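Local coordinates for protein probable intron-encoded endonuclease 1 (Wickerhamomyces canadensis, PDB 6X1J) that cuts DNA as a LAGLIDADG homing endonuclease involved in homing of the intron in the mitochondrial 21S rRNA gene, at residues A[68-73]-A[144-149]; A[210-215]-A[225-230]; A[88-91]-A[97-100]. One frame throughout, in Å; residues are numbered along the deposited sequence.

Contact 1 (A[68-73]-A[144-149]); sequences KAYIEH and WFMDDG. With K (potassium ion), chain D; K (potassium ion), chain E; nucleotides of chain C; nucleotides of chain B.
A buried tyrosine hydroxyl and an aspartate make the one hydrogen bond between segments 68-73 and 144-149: Tyr-70 OH donates to Asp-147 OD1 over 2.7 Å. Asp-147 and Asp-148 close helix 138-148, one of the two LAGLIDADG helices whose C-terminal ends carry the acidic residues of the active site, and Gly-149 is the first residue to leave the helical conformation. Tyr-70 comes from helix 68-77 and reaches across with CG anti to its own nitrogen (chi1 -173°), which extends the phenol toward the second helix. Its ring and the Asp-147 carboxylate stand nearly perpendicular, 82° apart. OD1 lies at the ring edge, near the ring plane, whereas the hydroxyl meets the carboxylate from above, 36° out of its plane. The other oxygen, OD2, accepts a hydrogen bond from Asn-43 ND2, so both oxygens of this buried group are held and its rotation is probably fixed. Beside the phenol, Met-146 turns its CB to the ring, 4.0 Å from Tyr-70 CZ, and bends at its last torsion to form an oblique Met-aromatic contact. Beyond the C-terminal end of the helix lie the metals and the DNA. With its side chain engaged by Tyr-70, Asp-147 binds one potassium ion through its backbone oxygen, and Asp-47, just beyond the end of helix 34-45, the other LAGLIDADG helix, joins it there. That ion also takes OP1 and O5' of DC17 of chain C. A second potassium ion is shared between the backbone oxygens of Leu-45 and Gly-46 and the Asp-148 carboxylate, while OP2 of DC15 of chain B approaches it from the opposite strand. In that second site Asp-148 OD2 lies 2.8 Å from the metal.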
# COMPACT_ATOMS: atom_id res chain seq x y z
N LYS A 68 9.27 -11.08 -2.77
CA LYS A 68 8.89 -12.11 -1.78
C LYS A 68 9.11 -11.56 -0.38
O LYS A 68 8.24 -11.74 0.50
CB LYS A 68 9.74 -13.36 -1.99
CG LYS A 68 9.40 -14.56 -1.11
CD LYS A 68 10.26 -15.79 -1.44
CE LYS A 68 9.79 -17.07 -0.76
NZ LYS A 68 10.41 -17.16 0.58
N ALA A 69 10.25 -10.96 -0.14
CA ALA A 69 10.54 -10.43 1.21
C ALA A 69 9.47 -9.40 1.55
O ALA A 69 9.04 -9.40 2.68
CB ALA A 69 11.93 -9.91 1.27
N TYR A 70 8.99 -8.61 0.57
CA TYR A 70 8.04 -7.49 0.85
C TYR A 70 6.66 -8.03 1.26
O TYR A 70 6.15 -7.60 2.32
CB TYR A 70 7.91 -6.51 -0.33
CG TYR A 70 7.07 -5.29 -0.01
CD1 TYR A 70 7.37 -4.50 1.10
CD2 TYR A 70 5.99 -4.92 -0.78
CE1 TYR A 70 6.62 -3.38 1.41
CE2 TYR A 70 5.23 -3.80 -0.48
CZ TYR A 70 5.54 -3.02 0.63
OH TYR A 70 4.79 -1.92 0.94
N ILE A 71 6.05 -8.91 0.45
CA ILE A 71 4.75 -9.53 0.81
C ILE A 71 4.85 -10.25 2.16
O ILE A 71 3.86 -10.19 2.94
CB ILE A 71 4.20 -10.44 -0.30
CG1 ILE A 71 2.74 -10.79 -0.03
CG2 ILE A 71 5.04 -11.69 -0.43
CD1 ILE A 71 1.98 -11.33 -1.26
N GLU A 72 5.96 -10.90 2.46
CA GLU A 72 6.08 -11.62 3.76
C GLU A 72 6.11 -10.61 4.93
O GLU A 72 5.47 -10.87 6.00
CB GLU A 72 7.33 -12.51 3.80
CG GLU A 72 7.20 -13.78 2.99
CD GLU A 72 8.50 -14.58 2.90
OE1 GLU A 72 9.51 -14.21 3.58
OE2 GLU A 72 8.52 -15.53 2.12
N HIS A 73 6.72 -9.45 4.70
CA HIS A 73 6.69 -8.32 5.66
C HIS A 73 5.25 -7.79 5.88
O HIS A 73 4.90 -7.51 7.05
CB HIS A 73 7.61 -7.20 5.15
CG HIS A 73 7.51 -5.98 5.99
ND1 HIS A 73 8.11 -5.89 7.24
CD2 HIS A 73 6.88 -4.81 5.76
CE1 HIS A 73 7.88 -4.69 7.74
NE2 HIS A 73 7.12 -4.01 6.85
N TRP A 144 3.33 3.82 0.90
CA TRP A 144 2.91 4.37 -0.40
C TRP A 144 4.12 4.35 -1.32
O TRP A 144 4.02 3.90 -2.46
CB TRP A 144 2.43 5.78 -0.20
CG TRP A 144 1.83 6.42 -1.40
CD1 TRP A 144 1.42 5.84 -2.57
CD2 TRP A 144 1.42 7.79 -1.45
NE1 TRP A 144 0.82 6.79 -3.36
CE2 TRP A 144 0.82 7.99 -2.70
CE3 TRP A 144 1.54 8.87 -0.56
CZ2 TRP A 144 0.31 9.24 -3.08
CZ3 TRP A 144 1.08 10.10 -0.94
CH2 TRP A 144 0.46 10.28 -2.18
N PHE A 145 5.25 4.79 -0.81
CA PHE A 145 6.50 4.87 -1.62
C PHE A 145 7.02 3.46 -1.98
O PHE A 145 7.42 3.22 -3.13
CB PHE A 145 7.54 5.75 -0.92
CG PHE A 145 8.75 5.99 -1.80
CD1 PHE A 145 8.70 6.90 -2.84
CD2 PHE A 145 9.88 5.20 -1.67
CE1 PHE A 145 9.75 7.02 -3.73
CE2 PHE A 145 10.94 5.35 -2.55
CZ PHE A 145 10.88 6.25 -3.58
N MET A 146 7.03 2.48 -1.06
CA MET A 146 7.55 1.12 -1.42
C MET A 146 6.63 0.52 -2.48
O MET A 146 7.10 -0.13 -3.42
CB MET A 146 7.66 0.22 -0.18
CG MET A 146 8.67 0.75 0.84
SD MET A 146 9.05 -0.35 2.25
CE MET A 146 7.80 0.09 3.45
N ASP A 147 5.35 0.83 -2.41
CA ASP A 147 4.33 0.32 -3.37
C ASP A 147 4.53 1.02 -4.71
O ASP A 147 4.96 0.33 -5.69
CB ASP A 147 2.94 0.49 -2.78
CG ASP A 147 2.59 -0.51 -1.69
OD1 ASP A 147 3.48 -1.32 -1.31
OD2 ASP A 147 1.42 -0.50 -1.23
N ASP A 148 4.32 2.34 -4.75
CA ASP A 148 4.08 3.12 -6.00
C ASP A 148 5.22 4.11 -6.28
O ASP A 148 5.11 4.92 -7.23
CB ASP A 148 2.70 3.77 -5.89
CG ASP A 148 1.63 2.86 -6.45
OD1 ASP A 148 1.84 1.64 -6.42
OD2 ASP A 148 0.60 3.36 -6.93
N GLY A 149 6.27 4.05 -5.48
CA GLY A 149 7.39 4.99 -5.51
C GLY A 149 8.32 4.66 -6.67
O GLY A 149 8.25 3.55 -7.18
K K D . 4.22 -1.16 -7.32
K K E . -1.97 2.29 -7.01
P DC C 17 3.00 1.20 -9.45
OP1 DC C 17 2.32 0.00 -8.90
OP2 DC C 17 2.45 2.54 -9.09
O5' DC C 17 4.54 1.08 -9.08
C5' DC C 17 5.60 2.03 -9.43
C4' DC C 17 6.64 1.33 -10.29
O4' DC C 17 6.22 1.28 -11.69
C3' DC C 17 8.07 1.88 -10.29
O3' DC C 17 8.96 0.75 -10.07
C2' DC C 17 8.19 2.52 -11.66
C1' DC C 17 7.28 1.69 -12.54
N1 DC C 17 6.69 2.40 -13.71
C2 DC C 17 6.64 1.78 -14.97
O2 DC C 17 7.12 0.64 -15.10
N3 DC C 17 6.06 2.43 -16.00
C4 DC C 17 5.52 3.64 -15.81
N4 DC C 17 4.99 4.26 -16.87
C5 DC C 17 5.54 4.28 -14.54
C6 DC C 17 6.11 3.62 -13.52
P DC B 15 -0.87 -0.88 -8.97
OP1 DC B 15 -1.05 -0.27 -10.31
OP2 DC B 15 -0.40 -0.08 -7.77
O5' DC B 15 -2.31 -1.44 -8.76
C5' DC B 15 -2.92 -1.85 -7.55
C4' DC B 15 -4.30 -2.15 -8.08
O4' DC B 15 -4.24 -3.23 -9.05
C3' DC B 15 -5.49 -2.42 -7.16
O3' DC B 15 -6.30 -1.29 -7.55
C2' DC B 15 -5.82 -3.87 -7.45
C1' DC B 15 -5.37 -4.06 -8.90
N1 DC B 15 -4.98 -5.43 -9.28
C2 DC B 15 -5.52 -6.01 -10.43
O2 DC B 15 -6.32 -5.36 -11.12
N3 DC B 15 -5.18 -7.28 -10.75
C4 DC B 15 -4.29 -7.94 -10.00
N4 DC B 15 -3.98 -9.18 -10.35
C5 DC B 15 -3.70 -7.36 -8.84
C6 DC B 15 -4.09 -6.13 -8.50
O HOH W 1 6.21 -1.85 -8.86
O HOH W 2 3.82 -1.69 -10.56
O HOH W 3 -4.64 1.23 -7.13
O HOH W 4 -0.57 2.67 -9.58
O HOH W 5 -2.28 5.10 -8.47

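Contact 2 (A[210-215]-A[225-230]); sequences LFYNLV and YKLLFN. With nucleotides of chain C.
At the periphery of the C-terminal half of the LAGLIDADG fold, a hydrophobic core is closed by the chain's final segment, which runs back past helix 208-215 and inserts Leu-227 against it. Both methyls of the leucine are used. CD2 presses on the Tyr-212 ring, 3.4 Å from Tyr-212 CD1, approaching obliquely, with the two side chains crossing at about a right angle. CD1, the other branch, meets the edge of the Phe-211 ring, near the ring plane, at 4.2 Å from Phe-211 CD2. One turn further on, Val-215 CG2 stands 4.3 Å from the same Leu-227 CD1, while its CG1 lies over one face of the Phe-211 ring, offset toward the rim, and probably helps to set how that ring is turned. With chi1 at -167°, CG trans to the nitrogen, the fork of Leu-227 opens between the Phe-211 and Tyr-212 rings. Behind this cluster Phe-211 makes an edge-to-face contact with Phe-145, and Leu-163 of a sheet strand touches both Phe-211 and Leu-227. The residue before the leucine points elsewhere: Lys-226 NZ is hydrogen-bonded to Met-146 O, near the metal-binding end of helix 138-148. Since the two segments meet through carbon alone, this part of the attachment rests on shape and exclusion of water, while Leu-227 O, hydrogen-bonded to Tyr-208 OH, and Lys-226 add polar anchors.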
# COMPACT_ATOMS: atom_id res chain seq x y z
N LEU A 210 14.97 15.68 2.99
CA LEU A 210 13.75 15.77 3.83
C LEU A 210 12.98 14.46 3.69
O LEU A 210 12.69 13.84 4.73
CB LEU A 210 12.89 16.97 3.39
CG LEU A 210 11.48 17.05 4.00
CD1 LEU A 210 11.54 17.06 5.51
CD2 LEU A 210 10.75 18.29 3.51
N PHE A 211 12.69 14.05 2.45
CA PHE A 211 11.84 12.87 2.16
C PHE A 211 12.51 11.64 2.76
O PHE A 211 11.93 10.95 3.61
CB PHE A 211 11.63 12.71 0.67
CG PHE A 211 10.59 11.69 0.31
CD1 PHE A 211 9.24 12.00 0.39
CD2 PHE A 211 10.95 10.43 -0.09
CE1 PHE A 211 8.28 11.07 0.02
CE2 PHE A 211 9.99 9.49 -0.43
CZ PHE A 211 8.65 9.82 -0.41
N TYR A 212 13.79 11.48 2.47
CA TYR A 212 14.59 10.37 3.02
C TYR A 212 14.40 10.33 4.53
O TYR A 212 14.10 9.26 5.03
CB TYR A 212 16.06 10.53 2.64
CG TYR A 212 17.01 9.44 3.09
CD1 TYR A 212 17.25 8.33 2.30
CD2 TYR A 212 17.71 9.55 4.28
CE1 TYR A 212 18.15 7.35 2.68
CE2 TYR A 212 18.59 8.57 4.70
CZ TYR A 212 18.80 7.46 3.91
OH TYR A 212 19.69 6.50 4.31
N ASN A 213 14.61 11.44 5.23
CA ASN A 213 14.66 11.46 6.71
C ASN A 213 13.26 11.19 7.29
O ASN A 213 13.22 10.78 8.48
CB ASN A 213 15.24 12.76 7.28
CG ASN A 213 16.75 12.80 7.17
OD1 ASN A 213 17.40 11.81 7.45
ND2 ASN A 213 17.31 13.91 6.71
N LEU A 214 12.20 11.42 6.50
CA LEU A 214 10.80 11.10 6.89
C LEU A 214 10.54 9.61 6.72
O LEU A 214 9.89 9.04 7.61
CB LEU A 214 9.77 11.85 6.03
CG LEU A 214 9.75 13.37 6.11
CD1 LEU A 214 8.77 13.91 5.09
CD2 LEU A 214 9.41 13.88 7.50
N VAL A 215 10.91 9.04 5.57
CA VAL A 215 10.45 7.66 5.22
C VAL A 215 11.55 6.62 5.47
O VAL A 215 11.16 5.46 5.69
CB VAL A 215 9.89 7.55 3.79
CG1 VAL A 215 8.93 8.69 3.47
CG2 VAL A 215 10.95 7.46 2.70
N TYR A 225 16.41 0.19 -2.28
CA TYR A 225 16.93 0.47 -3.63
C TYR A 225 16.06 1.53 -4.33
O TYR A 225 16.59 2.20 -5.26
CB TYR A 225 17.02 -0.80 -4.47
CG TYR A 225 15.71 -1.28 -5.01
CD1 TYR A 225 14.93 -2.15 -4.26
CD2 TYR A 225 15.24 -0.88 -6.25
CE1 TYR A 225 13.73 -2.62 -4.75
CE2 TYR A 225 14.03 -1.33 -6.74
CZ TYR A 225 13.26 -2.20 -5.98
OH TYR A 225 12.06 -2.67 -6.44
N LYS A 226 14.79 1.69 -3.94
CA LYS A 226 13.86 2.62 -4.64
C LYS A 226 14.28 4.05 -4.32
O LYS A 226 13.92 4.93 -5.07
CB LYS A 226 12.40 2.38 -4.25
CG LYS A 226 11.80 1.07 -4.73
CD LYS A 226 10.30 1.02 -4.59
CE LYS A 226 9.63 1.33 -5.91
NZ LYS A 226 8.18 1.09 -5.87
N LEU A 227 15.05 4.21 -3.25
CA LEU A 227 15.38 5.49 -2.56
C LEU A 227 16.89 5.81 -2.69
O LEU A 227 17.27 6.99 -2.53
CB LEU A 227 15.00 5.28 -1.08
CG LEU A 227 14.94 6.52 -0.20
CD1 LEU A 227 13.74 7.36 -0.59
CD2 LEU A 227 14.84 6.16 1.28
N LEU A 228 17.72 4.80 -2.88
CA LEU A 228 19.19 4.89 -2.76
C LEU A 228 19.82 5.44 -4.06
O LEU A 228 19.55 4.91 -5.11
CB LEU A 228 19.73 3.49 -2.45
CG LEU A 228 20.62 3.38 -1.21
CD1 LEU A 228 21.10 1.94 -1.02
CD2 LEU A 228 21.82 4.33 -1.28
N PHE A 229 20.65 6.46 -3.97
CA PHE A 229 21.56 6.90 -5.06
C PHE A 229 23.00 6.87 -4.55
O PHE A 229 23.19 6.76 -3.31
CB PHE A 229 21.20 8.31 -5.53
CG PHE A 229 19.80 8.47 -6.06
CD1 PHE A 229 18.74 8.73 -5.19
CD2 PHE A 229 19.54 8.35 -7.42
CE1 PHE A 229 17.46 8.91 -5.70
CE2 PHE A 229 18.27 8.54 -7.92
CZ PHE A 229 17.22 8.80 -7.06
N ASN A 230 23.97 7.01 -5.45
CA ASN A 230 25.39 7.24 -5.08
C ASN A 230 25.47 8.47 -4.17
O ASN A 230 24.79 9.47 -4.44
CB ASN A 230 26.26 7.40 -6.33
CG ASN A 230 26.19 6.16 -7.21
OD1 ASN A 230 26.35 5.05 -6.71
ND2 ASN A 230 25.89 6.35 -8.48
P DC C 18 10.54 0.89 -9.88
OP1 DC C 18 10.99 -0.26 -9.04
OP2 DC C 18 10.93 2.26 -9.45
O5' DC C 18 11.12 0.75 -11.36
C5' DC C 18 10.83 -0.39 -12.11
C4' DC C 18 11.22 -0.16 -13.55
O4' DC C 18 10.31 0.77 -14.19
C3' DC C 18 12.63 0.35 -13.84
O3' DC C 18 13.39 -0.67 -14.48
C2' DC C 18 12.41 1.63 -14.64
C1' DC C 18 11.01 1.45 -15.20
N1 DC C 18 10.27 2.69 -15.50
C2 DC C 18 9.72 2.87 -16.78
O2 DC C 18 9.89 1.99 -17.64
N3 DC C 18 9.06 4.01 -17.05
C4 DC C 18 8.88 4.92 -16.09
N4 DC C 18 8.18 6.02 -16.40
C5 DC C 18 9.39 4.75 -14.78
C6 DC C 18 10.06 3.62 -14.52

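Contact 3 (A[88-91]-A[97-100]); sequences LYER and NKVI. With nucleotides of chain C; nucleotides of chain B.
One face of the Arg-91 guanidinium, toward its rim, lies against the thymine of DT11 of chain C, whose C5 is 3.8 Å from Arg-91 NH2, and the group turns its edge to the guanine of DG12 of the same strand. Along that edge NH1 donates to guanine O6 and NH2 to N7, the latter at 3.1 Å. This is the bidentate major-groove reading of guanine, and the neighbouring thymine packs against the group that makes it. Bends at chi2 (-105°) and chi3 lead the arginine away from the sheet and down to the bases. Its backbone, meanwhile, forms a hydrogen-bonded antiparallel pair with Val-99: Arg-91 N donates to Val-99 O (2.9 Å) and Val-99 N to Arg-91 O (2.6 Å). Val-99, on the same face, rests CG2 on the sugar of DT12 of chain B, 3.7 Å from its C5'. Asn-97 ND2 donates to OP2 of that nucleotide's phosphate, so the hairpin touches both DNA strands. On the reverse face Ile-100 CD1 packs against Leu-88 CD2 at 3.8 Å and also reaches Glu-90 CB, with which Ile-100 forms the non-hydrogen-bonded pair. Glu-90 OE2 and Lys-98 NZ stay 4.3 Å apart, beyond a salt bridge. Strands 87-92 and 98-105 form a hairpin of the N-terminal antiparallel sheet; 87-92 is its outermost strand, and 98-105 continues inward to pair with 60-65, while helix 68-77 packs against 98-105 through Ile-71 on Trp-102.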
# COMPACT_ATOMS: atom_id res chain seq x y z
N LEU A 88 3.24 -18.73 -4.35
CA LEU A 88 3.77 -18.35 -5.69
C LEU A 88 2.63 -18.54 -6.72
O LEU A 88 1.92 -19.56 -6.62
CB LEU A 88 5.01 -19.21 -5.95
CG LEU A 88 5.81 -18.85 -7.19
CD1 LEU A 88 7.30 -18.96 -6.93
CD2 LEU A 88 5.39 -19.73 -8.37
N TYR A 89 2.39 -17.57 -7.61
CA TYR A 89 1.52 -17.74 -8.79
C TYR A 89 2.33 -17.48 -10.05
O TYR A 89 3.00 -16.44 -10.09
CB TYR A 89 0.36 -16.75 -8.87
CG TYR A 89 -0.89 -17.11 -8.10
CD1 TYR A 89 -0.83 -17.22 -6.72
CD2 TYR A 89 -2.11 -17.30 -8.74
CE1 TYR A 89 -1.96 -17.52 -5.98
CE2 TYR A 89 -3.25 -17.61 -8.01
CZ TYR A 89 -3.18 -17.70 -6.62
OH TYR A 89 -4.25 -18.00 -5.82
N GLU A 90 2.15 -18.34 -11.05
CA GLU A 90 2.82 -18.27 -12.37
C GLU A 90 1.73 -18.16 -13.43
O GLU A 90 0.86 -19.00 -13.45
CB GLU A 90 3.69 -19.51 -12.58
CG GLU A 90 3.80 -19.93 -14.04
CD GLU A 90 4.51 -21.25 -14.25
OE1 GLU A 90 5.60 -21.43 -13.65
OE2 GLU A 90 3.97 -22.09 -15.01
N ARG A 91 1.78 -17.13 -14.26
CA ARG A 91 0.80 -16.89 -15.33
C ARG A 91 1.57 -16.84 -16.65
O ARG A 91 2.75 -16.39 -16.63
CB ARG A 91 0.04 -15.58 -15.09
CG ARG A 91 -0.22 -15.22 -13.62
CD ARG A 91 -1.64 -15.42 -13.10
NE ARG A 91 -2.73 -15.08 -14.03
CZ ARG A 91 -3.47 -13.97 -14.03
NH1 ARG A 91 -3.25 -12.99 -13.16
NH2 ARG A 91 -4.43 -13.84 -14.92
N ASN A 97 5.04 -15.41 -22.33
CA ASN A 97 6.09 -15.45 -21.26
C ASN A 97 5.44 -15.78 -19.91
O ASN A 97 4.25 -15.40 -19.66
CB ASN A 97 6.88 -14.14 -21.19
CG ASN A 97 7.50 -13.78 -22.52
OD1 ASN A 97 8.17 -14.60 -23.13
ND2 ASN A 97 7.22 -12.58 -23.02
N LYS A 98 6.20 -16.50 -19.09
CA LYS A 98 5.74 -16.91 -17.75
C LYS A 98 5.98 -15.71 -16.85
O LYS A 98 7.07 -15.16 -16.97
CB LYS A 98 6.51 -18.15 -17.27
CG LYS A 98 6.25 -19.38 -18.11
CD LYS A 98 6.58 -20.68 -17.43
CE LYS A 98 6.14 -21.87 -18.25
NZ LYS A 98 6.97 -23.06 -17.96
N VAL A 99 5.00 -15.33 -16.02
CA VAL A 99 5.15 -14.22 -15.04
C VAL A 99 4.94 -14.78 -13.63
O VAL A 99 3.94 -15.45 -13.42
CB VAL A 99 4.16 -13.08 -15.31
CG1 VAL A 99 4.52 -11.89 -14.44
CG2 VAL A 99 4.09 -12.71 -16.79
N ILE A 100 5.85 -14.45 -12.70
CA ILE A 100 5.84 -14.91 -11.28
C ILE A 100 5.42 -13.75 -10.38
O ILE A 100 6.07 -12.72 -10.47
CB ILE A 100 7.23 -15.45 -10.85
CG1 ILE A 100 7.67 -16.64 -11.71
CG2 ILE A 100 7.27 -15.77 -9.37
CD1 ILE A 100 7.08 -17.95 -11.26
P DT C 11 -8.49 -20.34 -14.62
OP1 DT C 11 -9.13 -21.37 -15.51
OP2 DT C 11 -7.01 -20.30 -14.49
O5' DT C 11 -9.00 -18.89 -15.07
C5' DT C 11 -10.38 -18.53 -14.97
C4' DT C 11 -10.60 -17.12 -15.47
O4' DT C 11 -10.26 -16.18 -14.43
C3' DT C 11 -9.79 -16.69 -16.69
O3' DT C 11 -10.69 -15.82 -17.38
C2' DT C 11 -8.64 -15.92 -16.09
C1' DT C 11 -9.32 -15.24 -14.91
N1 DT C 11 -8.45 -14.87 -13.79
C2 DT C 11 -8.63 -13.64 -13.19
O2 DT C 11 -9.45 -12.83 -13.57
N3 DT C 11 -7.78 -13.39 -12.14
C4 DT C 11 -6.80 -14.22 -11.64
O4 DT C 11 -6.13 -13.86 -10.68
C5 DT C 11 -6.67 -15.49 -12.31
C7 DT C 11 -5.65 -16.47 -11.82
C6 DT C 11 -7.50 -15.76 -13.32
P DT B 12 6.82 -9.92 -19.95
OP1 DT B 12 7.84 -10.70 -19.21
OP2 DT B 12 6.14 -10.49 -21.18
O5' DT B 12 5.66 -9.56 -18.91
C5' DT B 12 5.92 -9.60 -17.52
C4' DT B 12 6.46 -8.29 -17.01
O4' DT B 12 5.78 -7.17 -17.63
C3' DT B 12 6.20 -8.14 -15.53
O3' DT B 12 7.31 -7.41 -15.05
C2' DT B 12 4.86 -7.42 -15.50
C1' DT B 12 4.92 -6.52 -16.71
N1 DT B 12 3.65 -6.26 -17.42
C2 DT B 12 2.85 -5.18 -17.09
O2 DT B 12 3.08 -4.43 -16.15
N3 DT B 12 1.76 -5.02 -17.90
C4 DT B 12 1.39 -5.81 -18.98
O4 DT B 12 0.37 -5.56 -19.61
C5 DT B 12 2.27 -6.92 -19.26
C7 DT B 12 1.94 -7.83 -20.40
C6 DT B 12 3.34 -7.08 -18.48
P DG C 12 -10.26 -15.03 -18.69
OP1 DG C 12 -11.40 -15.08 -19.65
OP2 DG C 12 -8.92 -15.53 -19.09
O5' DG C 12 -10.18 -13.52 -18.19
C5' DG C 12 -11.33 -12.86 -17.64
C4' DG C 12 -11.18 -11.35 -17.70
O4' DG C 12 -10.40 -10.87 -16.58
C3' DG C 12 -10.51 -10.78 -18.95
O3' DG C 12 -11.27 -9.62 -19.28
C2' DG C 12 -9.09 -10.51 -18.49
C1' DG C 12 -9.26 -10.14 -17.02
N9 DG C 12 -8.18 -10.47 -16.10
C8 DG C 12 -7.55 -11.69 -16.02
N7 DG C 12 -6.68 -11.75 -15.04
C5 DG C 12 -6.79 -10.53 -14.40
C6 DG C 12 -6.10 -10.02 -13.27
O6 DG C 12 -5.23 -10.57 -12.58
N1 DG C 12 -6.50 -8.72 -12.97
C2 DG C 12 -7.44 -8.00 -13.66
N2 DG C 12 -7.70 -6.77 -13.20
N3 DG C 12 -8.10 -8.47 -14.72
C4 DG C 12 -7.74 -9.73 -15.03

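In the fold
From the N terminus, helix 68-77 supplies the first half of contact 1, and the chain then enters the hairpin of contact 3, a short loop nested wholly inside the longer one that contact 1 closes when helix 138-148 returns to the centre. Contact 2 follows in series, closing a brief loop after helix 208-215. Contact 1 ties the first half of the fold to the second beside the metals, contact 3 shapes a DNA-reading sheet of the first half, and contact 2 fastens the C-terminal tail to the second. Contacts 1 and 2 touch through Lys-226, whereas contact 3 stands apart, its centre about 19 Å from that of contact 1.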